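Local structure of bottromycin amidohydrolase (Streptomyces purpureus, 6I5S) at residues P235-L240 against W246-D251; D251-H256 against G323-R328. The protein probably hydrolyses a thiazoline-containing intermediate of bottromycin biosynthesis, acting as a zinc-dependent amidohydrolase and gatekeeper of the pathway. One frame throughout, in Å; residues are numbered along the deposited sequence.

Overall arrangement
Both contacts belong to helix 245-254: interaction 1 packs its first turns against the loop that leads into it, and interaction 2 lays its last turn and the residues after it against helix 316-338. Their centres are about 10 Å apart, and Asp251 is the residue the two ranges share. The contacts touch where Pro235 CD lies 3.4 Å from Ala252 CB and where Leu325 packs on Trp246, Leu249 and Ala250, its CD1 3.7 Å from Trp246 O. Of the two, interaction 1 comes near the dizinc site formed by His94, His96, the carboxylated lysine, His210, His229 and Asp348: the side chain of Phe238 is about 8 Å from a zinc ion.

Interaction 1: residues P235-L240 against W246-D251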
ATOM      1  N   PRO A 235     -20.125   7.459  -3.292  1.00 35.98           N
ATOM      2  CA  PRO A 235     -19.711   8.022  -4.566  1.00 34.58           C
ATOM      3  C   PRO A 235     -18.299   8.585  -4.505  1.00 35.49           C
ATOM      4  O   PRO A 235     -17.806   9.013  -3.463  1.00 36.73           O
ATOM      5  CB  PRO A 235     -20.738   9.138  -4.805  1.00 38.41           C
ATOM      6  CG  PRO A 235     -21.204   9.496  -3.510  1.00 49.75           C
ATOM      7  CD  PRO A 235     -21.099   8.324  -2.595  1.00 43.48           C
ATOM      8  N   ASN A 236     -17.653   8.599  -5.661  1.00 35.57           N
ATOM      9  CA  ASN A 236     -16.388   9.307  -5.801  1.00 34.37           C
ATOM     10  C   ASN A 236     -16.694  10.802  -5.858  1.00 33.87           C
ATOM     11  O   ASN A 236     -16.887  11.386  -6.942  1.00 32.82           O
ATOM     12  CB  ASN A 236     -15.626   8.844  -7.052  1.00 34.24           C
ATOM     13  CG  ASN A 236     -14.335   9.582  -7.217  1.00 36.76           C
ATOM     14  OD1 ASN A 236     -13.987  10.475  -6.411  1.00 34.50           O
ATOM     15  ND2 ASN A 236     -13.590   9.222  -8.247  1.00 38.25           N
ATOM     16  N   VAL A 237     -16.837  11.411  -4.679  1.00 33.78           N
ATOM     17  CA  VAL A 237     -17.202  12.823  -4.607  1.00 37.70           C
ATOM     18  C   VAL A 237     -16.102  13.732  -5.127  1.00 30.27           C
ATOM     19  O   VAL A 237     -16.348  14.909  -5.402  1.00 37.46           O
ATOM     20  CB  VAL A 237     -17.573  13.207  -3.155  1.00 35.01           C
ATOM     21  CG1 VAL A 237     -18.806  12.432  -2.706  1.00 40.78           C
ATOM     22  CG2 VAL A 237     -16.433  12.982  -2.190  1.00 38.13           C
ATOM     23  N   PHE A 238     -14.894  13.203  -5.359  1.00 34.09           N
ATOM     24  CA  PHE A 238     -13.828  14.066  -5.862  1.00 35.33           C
ATOM     25  C   PHE A 238     -14.012  14.375  -7.336  1.00 41.67           C
ATOM     26  O   PHE A 238     -13.359  15.294  -7.833  1.00 43.23           O
ATOM     27  CB  PHE A 238     -12.460  13.449  -5.521  1.00 40.05           C
ATOM     28  CG  PHE A 238     -12.336  13.169  -4.066  1.00 37.66           C
ATOM     29  CD1 PHE A 238     -12.170  14.218  -3.147  1.00 41.66           C
ATOM     30  CD2 PHE A 238     -12.507  11.896  -3.571  1.00 37.17           C
ATOM     31  CE1 PHE A 238     -12.144  13.976  -1.782  1.00 45.18           C
ATOM     32  CE2 PHE A 238     -12.461  11.661  -2.199  1.00 34.40           C
ATOM     33  CZ  PHE A 238     -12.296  12.700  -1.310  1.00 41.00           C
ATOM     34  N   ARG A 239     -14.998  13.732  -7.978  1.00 36.66           N
ATOM     35  CA  ARG A 239     -15.439  14.121  -9.322  1.00 36.97           C
ATOM     36  C   ARG A 239     -16.334  15.343  -9.305  1.00 38.35           C
ATOM     37  O   ARG A 239     -16.626  15.871 -10.378  1.00 50.75           O
ATOM     38  CB  ARG A 239     -16.201  12.995 -10.014  1.00 43.71           C
ATOM     39  CG  ARG A 239     -15.333  11.764 -10.315  1.00 44.67           C
ATOM     40  CD  ARG A 239     -16.165  10.529 -10.552  1.00 44.19           C
ATOM     41  NE  ARG A 239     -17.147  10.734 -11.605  1.00 60.81           N
ATOM     42  CZ  ARG A 239     -16.857  10.778 -12.895  1.00 54.72           C
ATOM     43  NH1 ARG A 239     -15.603  10.649 -13.308  1.00 58.81           N
ATOM     44  NH2 ARG A 239     -17.826  10.967 -13.776  1.00 56.35           N
ATOM     45  N   LEU A 240     -16.751  15.805  -8.123  1.00 41.19           N
ATOM     46  CA  LEU A 240     -17.661  16.949  -8.008  1.00 45.66           C
ATOM     47  C   LEU A 240     -16.880  18.217  -7.710  1.00 48.36           C
ATOM     48  O   LEU A 240     -15.732  18.157  -7.259  1.00 55.44           O
ATOM     49  CB  LEU A 240     -18.690  16.725  -6.877  1.00 45.54           C
ATOM     50  CG  LEU A 240     -19.516  15.442  -7.033  1.00 47.19           C
ATOM     51  CD1 LEU A 240     -20.204  15.085  -5.750  1.00 45.72           C
ATOM     52  CD2 LEU A 240     -20.522  15.599  -8.183  1.00 60.70           C
ATOM     53  N   TRP A 246     -18.388  17.315   0.175  1.00 35.74           N
ATOM     54  CA  TRP A 246     -18.607  16.712   1.482  1.00 41.39           C
ATOM     55  C   TRP A 246     -20.089  16.674   1.834  1.00 37.82           C
ATOM     56  O   TRP A 246     -20.532  15.732   2.507  1.00 39.72           O
ATOM     57  CB  TRP A 246     -17.746  17.447   2.532  1.00 39.03           C
ATOM     58  CG  TRP A 246     -16.232  17.343   2.090  1.00 42.42           C
ATOM     59  CD1 TRP A 246     -15.476  18.318   1.472  1.00 40.68           C
ATOM     60  CD2 TRP A 246     -15.375  16.198   2.181  1.00 41.56           C
ATOM     61  NE1 TRP A 246     -14.231  17.855   1.205  1.00 42.81           N
ATOM     62  CE2 TRP A 246     -14.145  16.551   1.609  1.00 36.35           C
ATOM     63  CE3 TRP A 246     -15.535  14.908   2.680  1.00 40.76           C
ATOM     64  CZ2 TRP A 246     -13.109  15.675   1.523  1.00 35.16           C
ATOM     65  CZ3 TRP A 246     -14.510  14.047   2.603  1.00 41.06           C
ATOM     66  CH2 TRP A 246     -13.303  14.417   2.015  1.00 40.09           C
ATOM     67  N   ASP A 247     -20.867  17.657   1.349  1.00 42.00           N
ATOM     68  CA  ASP A 247     -22.323  17.553   1.366  1.00 41.75           C
ATOM     69  C   ASP A 247     -22.796  16.306   0.618  1.00 40.24           C
ATOM     70  O   ASP A 247     -23.707  15.606   1.063  1.00 43.73           O
ATOM     71  CB  ASP A 247     -22.945  18.798   0.720  1.00 49.14           C
ATOM     72  CG  ASP A 247     -22.758  20.057   1.542  1.00 59.44           C
ATOM     73  OD1 ASP A 247     -22.340  19.973   2.721  1.00 58.71           O
ATOM     74  OD2 ASP A 247     -23.043  21.142   1.000  1.00 57.39           O
ATOM     75  N   ALA A 248     -22.225  16.038  -0.551  1.00 41.96           N
ATOM     76  CA  ALA A 248     -22.601  14.853  -1.310  1.00 41.83           C
ATOM     77  C   ALA A 248     -22.231  13.578  -0.557  1.00 40.99           C
ATOM     78  O   ALA A 248     -22.981  12.600  -0.548  1.00 40.54           O
ATOM     79  CB  ALA A 248     -21.901  14.882  -2.683  1.00 44.97           C
ATOM     80  N   LEU A 249     -21.084  13.565   0.088  1.00 41.32           N
ATOM     81  CA  LEU A 249     -20.733  12.385   0.869  1.00 32.75           C
ATOM     82  C   LEU A 249     -21.678  12.265   2.064  1.00 37.12           C
ATOM     83  O   LEU A 249     -22.184  11.176   2.350  1.00 39.91           O
ATOM     84  CB  LEU A 249     -19.269  12.440   1.322  1.00 35.70           C
ATOM     85  CG  LEU A 249     -18.757  11.312   2.198  1.00 36.07           C
ATOM     86  CD1 LEU A 249     -18.815   9.995   1.422  1.00 43.56           C
ATOM     87  CD2 LEU A 249     -17.294  11.543   2.726  1.00 35.17           C
ATOM     88  N   ALA A 250     -21.943  13.381   2.764  1.00 37.51           N
ATOM     89  CA  ALA A 250     -22.907  13.348   3.859  1.00 40.18           C
ATOM     90  C   ALA A 250     -24.259  12.800   3.407  1.00 45.08           C
ATOM     91  O   ALA A 250     -24.868  11.989   4.103  1.00 41.97           O
ATOM     92  CB  ALA A 250     -23.073  14.743   4.448  1.00 40.92           C
ATOM     93  N   ASP A 251     -24.741  13.234   2.236  1.00 42.80           N
ATOM     94  CA  ASP A 251     -26.011  12.747   1.716  1.00 45.97           C
ATOM     95  C   ASP A 251     -25.953  11.252   1.431  1.00 49.22           C
ATOM     96  O   ASP A 251     -26.912  10.517   1.717  1.00 50.96           O
ATOM     97  CB  ASP A 251     -26.360  13.510   0.450  1.00 52.68           C
ATOM     98  CG  ASP A 251     -26.831  14.945   0.722  1.00 76.00           C
ATOM     99  OD1 ASP A 251     -27.018  15.347   1.916  1.00 67.63           O
ATOM    100  OD2 ASP A 251     -27.018  15.670  -0.287  1.00 72.33           O
TER
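Val237 faces Leu249 where the backbones draw closest, CA to CA 6.5 Å, as the loop 235-240 passes helix 246-251 through a short 3-10 turn at 237-239. No hydrogen bond crosses; the loop keeps its own shape. Asn236 centres an inverse gamma turn and closes an Asx turn, its OD1 accepting from Phe238 N at 3.1 Å, with the donor tilted 34° from the carbonyl plane.

The contact itself is apolar. Val237 CG1 reaches the helix between two residues, 3.9 Å from Ala248 CB and 4.1 Å from Leu249 CB; the first torsion (chi1 -63°) sets this methyl anti to the carbonyl carbon. Leu240 CD1 meets the same Ala248 CB at 3.5 Å, so two loop side chains converge on one helix methyl. Farther along, Phe238 and Trp246 form an offset edge-to-face pair, the phenyl edge directed at the indole's six-membered ring with centroids 5.7 Å apart and planes at 75°. Phe238 CE1 and Trp246 CZ2 approach to 3.8 Å, while Val237 CG2 sits over the centre of one phenyl face and probably limits how far the ring can turn. Trp276 of helix 273-280 touches both Val237 and Phe238. With the Phe238 ring cut back to an alanine, the indole of Trp246 would probably lose its aromatic edge partner, and a gap would open beside Val237 CG2.

Phe238 lies about 8 Å from a zinc ion without being a ligand of it. With no hydrogen bond across, the fit of loop to helix rests on apolar and aromatic contacts.

Interaction 2: residues D251-H256 against G323-R328; sequences DALRHH and GALVDR
Leu253 meets Arg328 and Leu325 with different parts of its side chain. Its CB lies over one face of the Arg328 guanidinium, offset toward the rim and 3.7 Å from NH1. Beyond it, the CD1 methyl meets Leu325 CD2 at 4.0 Å, the two leucines crossing at an angle. A single polar link joins the segments: Arg328 NH2 gives a weak, bent hydrogen bond to Leu253 O, 3.4 Å long with an N-H...O angle of 127°.

The shape of the arginine explains this double use. Its chain runs out extended through chi2 and then bends at chi3 (64°), which turns the flat group over Leu253 CB and brings NH2 to the carbonyl. That oxygen stands near the C-terminal end of helix 245-254, where His255 is the first residue to leave helical geometry, and it also accepts from His256 N at 3.0 Å.

Further out, Ile332, one turn beyond Arg328 on helix 316-338, and Val234 of the loop also touch Leu253. Away from this contact, Asp327 makes a salt bridge to Arg277 of helix 273-280.

The contact is thus chiefly Leu253 packed against the Arg328 side chain, with Leu325 adding a smaller leucine contact. The arginine's positive charge beside the carbonyl-rich end of helix 245-254 is likely to suit the helix dipole, although the weak bond suggests that the apolar contacts carry much of the association.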
ATOM      1  N   ASP A 251     -24.741  13.234   2.236  1.00 42.80           N
ATOM      2  CA  ASP A 251     -26.011  12.747   1.716  1.00 45.97           C
ATOM      3  C   ASP A 251     -25.953  11.252   1.431  1.00 49.22           C
ATOM      4  O   ASP A 251     -26.912  10.517   1.717  1.00 50.96           O
ATOM      5  CB  ASP A 251     -26.360  13.510   0.450  1.00 52.68           C
ATOM      6  CG  ASP A 251     -26.831  14.945   0.722  1.00 76.00           C
ATOM      7  OD1 ASP A 251     -27.018  15.347   1.916  1.00 67.63           O
ATOM      8  OD2 ASP A 251     -27.018  15.670  -0.287  1.00 72.33           O
ATOM      9  N   ALA A 252     -24.852  10.788   0.831  1.00 43.17           N
ATOM     10  CA  ALA A 252     -24.700   9.370   0.547  1.00 42.74           C
ATOM     11  C   ALA A 252     -24.757   8.552   1.829  1.00 48.82           C
ATOM     12  O   ALA A 252     -25.417   7.508   1.897  1.00 50.67           O
ATOM     13  CB  ALA A 252     -23.376   9.133  -0.179  1.00 51.55           C
ATOM     14  N   LEU A 253     -24.061   9.009   2.866  1.00 46.19           N
ATOM     15  CA  LEU A 253     -24.042   8.250   4.104  1.00 45.02           C
ATOM     16  C   LEU A 253     -25.392   8.322   4.800  1.00 61.52           C
ATOM     17  O   LEU A 253     -25.834   7.335   5.390  1.00 48.66           O
ATOM     18  CB  LEU A 253     -22.925   8.764   5.006  1.00 49.56           C
ATOM     19  CG  LEU A 253     -21.508   8.516   4.474  1.00 45.14           C
ATOM     20  CD1 LEU A 253     -20.448   9.255   5.242  1.00 50.52           C
ATOM     21  CD2 LEU A 253     -21.217   7.041   4.511  1.00 45.54           C
ATOM     22  N   ARG A 254     -26.059   9.476   4.717  1.00 79.69           N
ATOM     23  CA  ARG A 254     -27.420   9.600   5.229  1.00 72.99           C
ATOM     24  C   ARG A 254     -28.295   8.487   4.672  1.00 63.78           C
ATOM     25  O   ARG A 254     -29.090   7.890   5.405  1.00 64.48           O
ATOM     26  CB  ARG A 254     -27.973  10.997   4.881  1.00 59.33           C
ATOM     27  CG  ARG A 254     -29.490  11.171   4.860  1.00 59.51           C
ATOM     28  CD  ARG A 254     -30.082  11.075   6.216  1.00 89.17           C
ATOM     29  NE  ARG A 254     -31.489  11.470   6.224  1.00112.69           N
ATOM     30  CZ  ARG A 254     -32.486  10.703   5.797  1.00118.78           C
ATOM     31  NH1 ARG A 254     -32.231   9.496   5.315  1.00118.90           N
ATOM     32  NH2 ARG A 254     -33.743  11.144   5.853  1.00118.04           N
ATOM     33  N   HIS A 255     -28.144   8.164   3.378  1.00 65.08           N
ATOM     34  CA  HIS A 255     -28.951   7.126   2.740  1.00 68.74           C
ATOM     35  C   HIS A 255     -28.276   5.760   2.756  1.00 70.17           C
ATOM     36  O   HIS A 255     -28.516   4.947   1.860  1.00 66.67           O
ATOM     37  CB  HIS A 255     -29.299   7.532   1.305  1.00 71.10           C
ATOM     38  CG  HIS A 255     -30.159   8.759   1.218  1.00 70.60           C
ATOM     39  ND1 HIS A 255     -31.483   8.775   1.613  1.00 79.01           N
ATOM     40  CD2 HIS A 255     -29.880  10.015   0.790  1.00 67.38           C
ATOM     41  CE1 HIS A 255     -31.980   9.989   1.439  1.00 76.89           C
ATOM     42  NE2 HIS A 255     -31.029  10.759   0.935  1.00 76.23           N
ATOM     43  N   HIS A 256     -27.454   5.476   3.762  1.00 88.34           N
ATOM     44  CA  HIS A 256     -26.734   4.212   3.829  1.00 78.91           C
ATOM     45  C   HIS A 256     -27.079   3.468   5.111  1.00 57.26           C
ATOM     46  O   HIS A 256     -27.183   4.076   6.183  1.00 69.21           O
ATOM     47  CB  HIS A 256     -25.213   4.460   3.738  1.00 84.59           C
ATOM     48  CG  HIS A 256     -24.402   3.204   3.683  1.00 76.29           C
ATOM     49  ND1 HIS A 256     -23.921   2.580   4.813  1.00 83.49           N
ATOM     50  CD2 HIS A 256     -24.011   2.442   2.635  1.00 75.27           C
ATOM     51  CE1 HIS A 256     -23.261   1.490   4.464  1.00 78.67           C
ATOM     52  NE2 HIS A 256     -23.302   1.384   3.147  1.00 77.37           N
ATOM     53  N   GLY A 323     -13.999  15.185   9.232  1.00 33.60           N
ATOM     54  CA  GLY A 323     -13.388  14.078   9.951  1.00 31.25           C
ATOM     55  C   GLY A 323     -14.406  13.051  10.415  1.00 36.52           C
ATOM     56  O   GLY A 323     -14.155  11.839  10.342  1.00 34.82           O
ATOM     57  N   ALA A 324     -15.569  13.522  10.908  1.00 32.39           N
ATOM     58  CA  ALA A 324     -16.638  12.607  11.301  1.00 34.12           C
ATOM     59  C   ALA A 324     -17.143  11.767  10.126  1.00 33.40           C
ATOM     60  O   ALA A 324     -17.541  10.609  10.319  1.00 32.80           O
ATOM     61  CB  ALA A 324     -17.799  13.381  11.912  1.00 38.37           C
ATOM     62  N   LEU A 325     -17.187  12.336   8.924  1.00 32.33           N
ATOM     63  CA  LEU A 325     -17.591  11.523   7.765  1.00 31.22           C
ATOM     64  C   LEU A 325     -16.566  10.422   7.471  1.00 28.74           C
ATOM     65  O   LEU A 325     -16.923   9.284   7.153  1.00 30.38           O
ATOM     66  CB  LEU A 325     -17.807  12.427   6.543  1.00 30.61           C
ATOM     67  CG  LEU A 325     -18.888  13.504   6.684  1.00 36.43           C
ATOM     68  CD1 LEU A 325     -18.857  14.432   5.495  1.00 42.35           C
ATOM     69  CD2 LEU A 325     -20.236  12.891   6.838  1.00 37.88           C
ATOM     70  N   VAL A 326     -15.276  10.727   7.579  1.00 28.12           N
ATOM     71  CA  VAL A 326     -14.272   9.695   7.340  1.00 28.78           C
ATOM     72  C   VAL A 326     -14.311   8.656   8.449  1.00 29.45           C
ATOM     73  O   VAL A 326     -14.104   7.462   8.180  1.00 31.02           O
ATOM     74  CB  VAL A 326     -12.899  10.328   7.163  1.00 27.98           C
ATOM     75  CG1 VAL A 326     -11.820   9.284   6.991  1.00 28.88           C
ATOM     76  CG2 VAL A 326     -12.924  11.257   5.976  1.00 31.71           C
ATOM     77  N   ASP A 327     -14.626   9.061   9.696  1.00 29.23           N
ATOM     78  CA  ASP A 327     -14.832   8.074  10.745  1.00 31.21           C
ATOM     79  C   ASP A 327     -15.930   7.085  10.349  1.00 32.56           C
ATOM     80  O   ASP A 327     -15.822   5.881  10.599  1.00 34.52           O
ATOM     81  CB  ASP A 327     -15.203   8.762  12.058  1.00 32.12           C
ATOM     82  CG  ASP A 327     -14.039   9.530  12.696  1.00 35.12           C
ATOM     83  OD1 ASP A 327     -12.848   9.285  12.362  1.00 37.20           O
ATOM     84  OD2 ASP A 327     -14.329  10.355  13.587  1.00 37.29           O
ATOM     85  N   ARG A 328     -17.028   7.591   9.800  1.00 30.69           N
ATOM     86  CA  ARG A 328     -18.122   6.729   9.342  1.00 31.57           C
ATOM     87  C   ARG A 328     -17.681   5.797   8.224  1.00 27.74           C
ATOM     88  O   ARG A 328     -18.130   4.654   8.166  1.00 33.60           O
ATOM     89  CB  ARG A 328     -19.316   7.574   8.876  1.00 33.30           C
ATOM     90  CG  ARG A 328     -19.999   8.312  10.071  1.00 78.07           C
ATOM     91  CD  ARG A 328     -21.283   9.012   9.703  1.00 93.02           C
ATOM     92  NE  ARG A 328     -22.276   8.043   9.278  1.00100.74           N
ATOM     93  CZ  ARG A 328     -23.428   8.368   8.722  1.00 88.86           C
ATOM     94  NH1 ARG A 328     -23.726   9.646   8.533  1.00 87.19           N
ATOM     95  NH2 ARG A 328     -24.269   7.413   8.352  1.00 76.86           N
TER